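Long-range contact in prolyl 4-hydroxylase alpha subunit Fe(2+) 2OG dioxygenase domain-containing protein (Burkholderia ambifaria, PDB 3W20), which probably acts as a 2-oxoglutarate-dependent dioxygenase on N-substituted L-amino acids, with a double-stranded beta-helix fold that holds a metal ion, here zinc: residues S173-G186 with P232-N244. Residues are numbered along the deposited sequence; the frame is centred on the assembly and turned at random.
Sequences SFPRQLGGFLTIQG and PQPGQLTLFQSKN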
ATOM      1  N   SER A 173      15.204 -11.631   8.865  1.00 14.36           N
ATOM      2  CA  SER A 173      15.785 -10.757   9.905  1.00 14.95           C
ATOM      3  C   SER A 173      17.174 -10.364   9.500  1.00 14.58           C
ATOM      4  O   SER A 173      17.892 -11.186   8.894  1.00 17.81           O
ATOM      5  CB  SER A 173      15.829 -11.436  11.261  1.00 13.55           C
ATOM      6  OG  SER A 173      16.461 -10.636  12.328  1.00 14.49           O
ATOM      7  N   PHE A 174      17.568  -9.108   9.824  1.00 13.75           N
ATOM      8  CA  PHE A 174      18.898  -8.593   9.528  1.00 14.84           C
ATOM      9  C   PHE A 174      19.565  -8.336  10.851  1.00 14.52           C
ATOM     10  O   PHE A 174      19.125  -7.439  11.613  1.00 12.82           O
ATOM     11  CB  PHE A 174      18.762  -7.275   8.745  1.00 13.54           C
ATOM     12  CG  PHE A 174      18.264  -7.497   7.307  1.00 16.95           C
ATOM     13  CD1 PHE A 174      19.173  -7.516   6.249  1.00 16.62           C
ATOM     14  CD2 PHE A 174      16.937  -7.830   7.053  1.00 17.20           C
ATOM     15  CE1 PHE A 174      18.732  -7.723   4.924  1.00 17.04           C
ATOM     16  CE2 PHE A 174      16.516  -8.149   5.748  1.00 18.69           C
ATOM     17  CZ  PHE A 174      17.430  -8.081   4.680  1.00 15.82           C
ATOM     18  N   PRO A 175      20.575  -9.160  11.234  1.00 14.72           N
ATOM     19  CA  PRO A 175      21.042  -9.000  12.632  1.00 14.13           C
ATOM     20  C   PRO A 175      21.716  -7.675  12.929  1.00 14.24           C
ATOM     21  O   PRO A 175      21.771  -7.236  14.078  1.00 14.74           O
ATOM     22  CB  PRO A 175      22.085 -10.161  12.792  1.00 16.47           C
ATOM     23  CG  PRO A 175      22.375 -10.596  11.382  1.00 16.26           C
ATOM     24  CD  PRO A 175      21.236 -10.276  10.501  1.00 14.60           C
ATOM     25  N   ARG A 176      22.184  -6.960  11.895  1.00 13.24           N
ATOM     26  CA  ARG A 176      22.762  -5.674  12.110  1.00 14.09           C
ATOM     27  C   ARG A 176      21.825  -4.518  11.742  1.00 13.57           C
ATOM     28  O   ARG A 176      22.293  -3.437  11.354  1.00 14.76           O
ATOM     29  CB  ARG A 176      24.134  -5.509  11.409  1.00 14.45           C
ATOM     30  CG  ARG A 176      25.123  -6.650  11.729  1.00 15.73           C
ATOM     31  CD  ARG A 176      25.336  -6.840  13.255  1.00 16.20           C
ATOM     32  NE  ARG A 176      25.639  -8.270  13.483  1.00 20.51           N
ATOM     33  CZ  ARG A 176      25.397  -8.908  14.624  1.00 18.06           C
ATOM     34  NH1 ARG A 176      25.686 -10.185  14.708  1.00 20.06           N
ATOM     35  NH2 ARG A 176      24.936  -8.298  15.716  1.00 17.98           N
ATOM     36  N   GLN A 177      20.497  -4.745  11.762  1.00 12.04           N
ATOM     37  CA  GLN A 177      19.571  -3.626  11.423  1.00 12.31           C
ATOM     38  C   GLN A 177      19.950  -2.443  12.343  1.00 12.25           C
ATOM     39  O   GLN A 177      20.123  -2.647  13.562  1.00 12.66           O
ATOM     40  CB  GLN A 177      18.145  -4.053  11.717  1.00 11.10           C
ATOM     41  CG  GLN A 177      17.101  -2.892  11.511  1.00 12.09           C
ATOM     42  CD  GLN A 177      15.662  -3.387  11.611  1.00 11.70           C
ATOM     43  OE1 GLN A 177      15.327  -4.441  11.086  1.00 12.65           O
ATOM     44  NE2 GLN A 177      14.784  -2.516  12.142  1.00 11.98           N
ATOM     45  N   LEU A 178      20.013  -1.217  11.771  1.00 11.81           N
ATOM     46  CA  LEU A 178      20.400  -0.069  12.614  1.00 12.78           C
ATOM     47  C   LEU A 178      19.238   0.843  12.778  1.00 14.68           C
ATOM     48  O   LEU A 178      18.491   1.035  11.802  1.00 13.39           O
ATOM     49  CB  LEU A 178      21.546   0.711  11.972  1.00 13.26           C
ATOM     50  CG  LEU A 178      22.715  -0.215  11.643  1.00 12.78           C
ATOM     51  CD1 LEU A 178      23.776   0.663  10.974  1.00 13.99           C
ATOM     52  CD2 LEU A 178      23.264  -0.978  12.903  1.00 13.14           C
ATOM     53  N   GLY A 179      19.122   1.484  13.954  1.00 14.34           N
ATOM     54  CA  GLY A 179      18.256   2.669  14.078  1.00 15.23           C
ATOM     55  C   GLY A 179      19.196   3.883  14.006  1.00 15.10           C
ATOM     56  O   GLY A 179      20.372   3.793  14.436  1.00 15.45           O
ATOM     57  N   GLY A 180      18.714   5.005  13.453  1.00 15.88           N
ATOM     58  CA  GLY A 180      19.539   6.220  13.389  1.00 16.27           C
ATOM     59  C   GLY A 180      18.578   7.348  13.742  1.00 17.52           C
ATOM     60  O   GLY A 180      17.519   7.499  13.047  1.00 17.37           O
ATOM     61  N   PHE A 181      18.866   8.147  14.799  1.00 15.76           N
ATOM     62  CA  PHE A 181      17.977   9.312  15.000  1.00 16.56           C
ATOM     63  C   PHE A 181      18.806  10.503  15.433  1.00 16.70           C
ATOM     64  O   PHE A 181      19.818  10.358  16.190  1.00 16.60           O
ATOM     65  CB  PHE A 181      16.866   9.000  16.041  1.00 17.12           C
ATOM     66  CG  PHE A 181      17.388   8.667  17.452  1.00 19.03           C
ATOM     67  CD1 PHE A 181      17.537   9.666  18.420  1.00 17.01           C
ATOM     68  CD2 PHE A 181      17.728   7.331  17.807  1.00 19.16           C
ATOM     69  CE1 PHE A 181      18.003   9.363  19.715  1.00 21.07           C
ATOM     70  CE2 PHE A 181      18.196   7.033  19.081  1.00 18.21           C
ATOM     71  CZ  PHE A 181      18.349   8.027  20.074  1.00 21.26           C
ATOM     72  N   LEU A 182      18.447  11.639  14.850  1.00 16.01           N
ATOM     73  CA  LEU A 182      19.134  12.914  15.113  1.00 15.60           C
ATOM     74  C   LEU A 182      18.253  13.641  16.149  1.00 17.53           C
ATOM     75  O   LEU A 182      17.044  13.745  15.954  1.00 16.49           O
ATOM     76  CB  LEU A 182      19.170  13.728  13.830  1.00 17.92           C
ATOM     77  CG  LEU A 182      19.669  15.189  14.047  1.00 18.06           C
ATOM     78  CD1 LEU A 182      21.120  15.281  14.557  1.00 18.62           C
ATOM     79  CD2 LEU A 182      19.572  15.854  12.668  1.00 19.30           C
ATOM     80  N   THR A 183      18.861  14.068  17.263  1.00 17.35           N
ATOM     81  CA  THR A 183      18.072  14.771  18.310  1.00 18.65           C
ATOM     82  C   THR A 183      18.098  16.260  17.920  1.00 17.96           C
ATOM     83  O   THR A 183      19.144  16.816  17.539  1.00 19.64           O
ATOM     84  CB  THR A 183      18.645  14.487  19.723  1.00 19.46           C
ATOM     85  OG1 THR A 183      18.511  13.073  19.985  1.00 20.51           O
ATOM     86  CG2 THR A 183      17.750  15.181  20.804  1.00 20.12           C
ATOM     87  N   ILE A 184      16.911  16.830  17.964  1.00 21.30           N
ATOM     88  CA  ILE A 184      16.689  18.253  17.584  1.00 19.41           C
ATOM     89  C   ILE A 184      16.419  19.127  18.828  1.00 21.66           C
ATOM     90  O   ILE A 184      17.045  20.190  18.967  1.00 23.02           O
ATOM     91  CB  ILE A 184      15.519  18.359  16.585  1.00 20.60           C
ATOM     92  CG1 ILE A 184      15.887  17.657  15.248  1.00 19.46           C
ATOM     93  CG2 ILE A 184      15.213  19.828  16.257  1.00 25.23           C
ATOM     94  CD1 ILE A 184      17.074  18.219  14.496  1.00 21.57           C
ATOM     95  N   GLN A 185      15.499  18.667  19.689  1.00 22.22           N
ATOM     96  CA  GLN A 185      15.170  19.312  20.992  1.00 24.95           C
ATOM     97  C   GLN A 185      15.196  18.313  22.124  1.00 25.75           C
ATOM     98  O   GLN A 185      14.497  17.293  22.071  1.00 26.30           O
ATOM     99  CB  GLN A 185      13.756  19.952  20.881  1.00 29.34           C
ATOM    100  CG  GLN A 185      13.224  20.565  22.176  1.00 28.92           C
ATOM    101  CD  GLN A 185      11.918  21.322  21.988  1.00 30.71           C
ATOM    102  OE1 GLN A 185      11.180  21.123  21.034  1.00 32.47           O
ATOM    103  NE2 GLN A 185      11.638  22.208  22.920  1.00 33.69           N
ATOM    104  N   GLY A 186      15.950  18.615  23.191  1.00 26.96           N
ATOM    105  CA  GLY A 186      16.070  17.636  24.292  1.00 27.04           C
ATOM    106  C   GLY A 186      15.075  18.000  25.365  1.00 35.52           C
ATOM    107  O   GLY A 186      14.692  19.172  25.464  1.00 35.75           O
ATOM    108  N   PRO A 232      21.655  11.411  24.307  1.00 21.42           N
ATOM    109  CA  PRO A 232      22.043  12.155  23.101  1.00 24.31           C
ATOM    110  C   PRO A 232      21.517  13.621  23.251  1.00 22.23           C
ATOM    111  O   PRO A 232      20.391  13.837  23.765  1.00 23.58           O
ATOM    112  CB  PRO A 232      21.321  11.406  21.957  1.00 24.29           C
ATOM    113  CG  PRO A 232      20.892  10.119  22.525  1.00 28.18           C
ATOM    114  CD  PRO A 232      20.708  10.323  24.025  1.00 24.69           C
ATOM    115  N   GLN A 233      22.316  14.557  22.800  1.00 22.54           N
ATOM    116  CA  GLN A 233      22.014  15.992  22.929  1.00 23.53           C
ATOM    117  C   GLN A 233      21.560  16.540  21.600  1.00 23.11           C
ATOM    118  O   GLN A 233      21.898  16.013  20.536  1.00 19.60           O
ATOM    119  CB  GLN A 233      23.270  16.737  23.386  1.00 24.59           C
ATOM    120  CG  GLN A 233      23.812  16.200  24.735  1.00 28.01           C
ATOM    121  CD  GLN A 233      22.769  16.394  25.824  1.00 31.52           C
ATOM    122  OE1 GLN A 233      22.241  15.447  26.444  1.00 30.10           O
ATOM    123  NE2 GLN A 233      22.403  17.634  26.014  1.00 29.14           N
ATOM    124  N   PRO A 234      20.821  17.669  21.634  1.00 22.56           N
ATOM    125  CA  PRO A 234      20.636  18.375  20.337  1.00 24.03           C
ATOM    126  C   PRO A 234      21.867  18.442  19.421  1.00 22.20           C
ATOM    127  O   PRO A 234      22.972  18.838  19.837  1.00 22.08           O
ATOM    128  CB  PRO A 234      20.128  19.791  20.759  1.00 24.70           C
ATOM    129  CG  PRO A 234      19.438  19.497  22.056  1.00 22.81           C
ATOM    130  CD  PRO A 234      20.247  18.427  22.768  1.00 24.26           C
ATOM    131  N   GLY A 235      21.686  17.969  18.163  1.00 21.37           N
ATOM    132  CA  GLY A 235      22.717  18.046  17.133  1.00 20.40           C
ATOM    133  C   GLY A 235      23.426  16.692  17.020  1.00 20.40           C
ATOM    134  O   GLY A 235      24.165  16.452  16.069  1.00 22.39           O
ATOM    135  N   GLN A 236      23.191  15.812  17.988  1.00 19.40           N
ATOM    136  CA  GLN A 236      23.832  14.450  17.961  1.00 17.38           C
ATOM    137  C   GLN A 236      22.980  13.419  17.195  1.00 15.46           C
ATOM    138  O   GLN A 236      21.775  13.377  17.348  1.00 17.66           O
ATOM    139  CB  GLN A 236      24.248  13.937  19.360  1.00 19.67           C
ATOM    140  CG  GLN A 236      25.280  14.827  20.072  1.00 20.29           C
ATOM    141  CD  GLN A 236      25.715  14.217  21.415  1.00 17.63           C
ATOM    142  OE1 GLN A 236      24.900  13.746  22.198  1.00 21.07           O
ATOM    143  NE2 GLN A 236      27.018  14.178  21.633  1.00 24.25           N
ATOM    144  N   LEU A 237      23.667  12.583  16.408  1.00 15.16           N
ATOM    145  CA  LEU A 237      23.023  11.475  15.686  1.00 15.66           C
ATOM    146  C   LEU A 237      23.416  10.223  16.468  1.00 14.65           C
ATOM    147  O   LEU A 237      24.597   9.989  16.689  1.00 15.91           O
ATOM    148  CB  LEU A 237      23.656  11.367  14.313  1.00 15.27           C
ATOM    149  CG  LEU A 237      23.190  10.165  13.455  1.00 16.36           C
ATOM    150  CD1 LEU A 237      21.672  10.188  13.142  1.00 21.16           C
ATOM    151  CD2 LEU A 237      24.023  10.214  12.159  1.00 18.53           C
ATOM    152  N   THR A 238      22.415   9.431  16.838  1.00 14.67           N
ATOM    153  CA  THR A 238      22.672   8.194  17.529  1.00 14.09           C
ATOM    154  C   THR A 238      22.395   7.026  16.542  1.00 14.17           C
ATOM    155  O   THR A 238      21.287   6.981  16.001  1.00 15.14           O
ATOM    156  CB  THR A 238      21.727   8.098  18.703  1.00 14.78           C
ATOM    157  OG1 THR A 238      22.065   9.175  19.594  1.00 15.94           O
ATOM    158  CG2 THR A 238      21.992   6.820  19.519  1.00 13.92           C
ATOM    159  N   LEU A 239      23.374   6.144  16.364  1.00 15.34           N
ATOM    160  CA  LEU A 239      23.275   5.011  15.445  1.00 13.98           C
ATOM    161  C   LEU A 239      23.463   3.764  16.323  1.00 13.83           C
ATOM    162  O   LEU A 239      24.372   3.753  17.203  1.00 15.79           O
ATOM    163  CB  LEU A 239      24.355   5.100  14.431  1.00 16.25           C
ATOM    164  CG  LEU A 239      24.346   6.370  13.551  1.00 17.72           C
ATOM    165  CD1 LEU A 239      25.667   6.405  12.822  1.00 18.01           C
ATOM    166  CD2 LEU A 239      23.201   6.112  12.582  1.00 18.45           C
ATOM    167  N   PHE A 240      22.528   2.810  16.267  1.00 12.85           N
ATOM    168  CA  PHE A 240      22.658   1.694  17.126  1.00 12.54           C
ATOM    169  C   PHE A 240      22.069   0.433  16.532  1.00 12.71           C
ATOM    170  O   PHE A 240      21.268   0.492  15.581  1.00 13.11           O
ATOM    171  CB  PHE A 240      21.920   1.914  18.494  1.00 12.24           C
ATOM    172  CG  PHE A 240      20.437   2.133  18.359  1.00 14.78           C
ATOM    173  CD1 PHE A 240      19.515   1.152  18.767  1.00 14.47           C
ATOM    174  CD2 PHE A 240      19.951   3.362  17.881  1.00 15.87           C
ATOM    175  CE1 PHE A 240      18.122   1.387  18.621  1.00 15.85           C
ATOM    176  CE2 PHE A 240      18.573   3.592  17.730  1.00 15.15           C
ATOM    177  CZ  PHE A 240      17.660   2.630  18.125  1.00 15.87           C
ATOM    178  N   GLN A 241      22.460  -0.701  17.134  1.00 12.87           N
ATOM    179  CA  GLN A 241      21.897  -1.983  16.631  1.00 12.70           C
ATOM    180  C   GLN A 241      20.493  -2.144  17.187  1.00 13.71           C
ATOM    181  O   GLN A 241      20.268  -2.386  18.426  1.00 13.81           O
ATOM    182  CB  GLN A 241      22.812  -3.184  16.956  1.00 13.56           C
ATOM    183  CG  GLN A 241      24.128  -3.064  16.261  1.00 12.81           C
ATOM    184  CD  GLN A 241      24.868  -4.422  16.243  1.00 14.59           C
ATOM    185  OE1 GLN A 241      24.238  -5.455  15.978  1.00 15.12           O
ATOM    186  NE2 GLN A 241      26.144  -4.434  16.517  1.00 13.73           N
ATOM    187  N   SER A 242      19.462  -2.067  16.311  1.00 11.40           N
ATOM    188  CA  SER A 242      18.122  -1.891  16.847  1.00 12.03           C
ATOM    189  C   SER A 242      17.475  -3.203  17.347  1.00 13.96           C
ATOM    190  O   SER A 242      16.422  -3.172  17.987  1.00 12.77           O
ATOM    191  CB  SER A 242      17.229  -1.155  15.843  1.00 12.67           C
ATOM    192  OG  SER A 242      16.901  -2.010  14.741  1.00 13.00           O
ATOM    193  N   LYS A 243      18.137  -4.360  17.086  1.00 11.91           N
ATOM    194  CA  LYS A 243      17.615  -5.616  17.659  1.00 12.02           C
ATOM    195  C   LYS A 243      17.805  -5.734  19.206  1.00 11.56           C
ATOM    196  O   LYS A 243      17.141  -6.602  19.831  1.00 13.07           O
ATOM    197  CB  LYS A 243      18.259  -6.795  16.903  1.00 12.34           C
ATOM    198  CG  LYS A 243      17.482  -6.948  15.582  1.00 11.95           C
ATOM    199  CD  LYS A 243      18.021  -8.159  14.832  1.00 12.38           C
ATOM    200  CE  LYS A 243      17.955  -9.521  15.546  1.00 11.22           C
ATOM    201  NZ  LYS A 243      16.534  -9.871  15.985  1.00 11.42           N
ATOM    202  N   ASN A 244      18.771  -4.962  19.740  1.00 13.49           N
ATOM    203  CA  ASN A 244      18.981  -4.909  21.221  1.00 13.64           C
ATOM    204  C   ASN A 244      17.785  -4.214  21.812  1.00 14.17           C
ATOM    205  O   ASN A 244      17.343  -3.178  21.290  1.00 14.14           O
ATOM    206  CB  ASN A 244      20.237  -4.127  21.518  1.00 14.47           C
ATOM    207  CG  ASN A 244      21.466  -4.765  20.905  1.00 18.95           C
ATOM    208  OD1 ASN A 244      21.671  -5.908  21.016  1.00 23.05           O
ATOM    209  ND2 ASN A 244      22.329  -3.971  20.395  1.00 27.06           N
TER
HETATM  210  O   HOH W   1      20.304  -4.952  15.180  1.00 12.91           O
HETATM  211  O   HOH W   2      20.413  11.426  18.609  1.00 17.91           O
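Phe181 and Thr238 face each other as a hydrogen-bonded antiparallel pair, and Thr238 CB sits over one face of the Phe181 ring, 3.9 Å from its centroid in a CH-pi contact. Phe240 CE2 reaches the edge of the same ring, 3.7 Å from Phe181 CE2. Both phenylalanines hold CG between backbone N and carbonyl carbon (chi1 near 60°), which lays each ring over the neighbouring strand; that of Phe240 covers Gly179, where the backbone CA and N meet its face. On the same face of the sheet as the rings, one water donates to Phe181 O and Gln236 O and accepts from the hydroxyls of Thr183 and Thr238, tying the two strands together beside their backbone ladder. The ladder continues beyond both ends of 236-241, through Ser242 N to Gln177 O (2.9 Å) and Gly235 N to Thr183 O (2.9 Å). Beside Gln177, Arg176 NH2 donates to Gln241 OE1 over 2.9 Å, nearly straight at 170° and on a lone pair, although the guanidinium and amide planes stand 86° apart; Arg199 is a second donor to that oxygen. Strand 178-185 lies between 236-241 and 255-265 in the double-stranded beta-helix, both rings touching Met193, Phe181 also lying beside Arg255 of the 2-oxoglutarate site and Phe240 beside the zinc ligand His246, while Leu178 and Leu239 pack against helix 23-31.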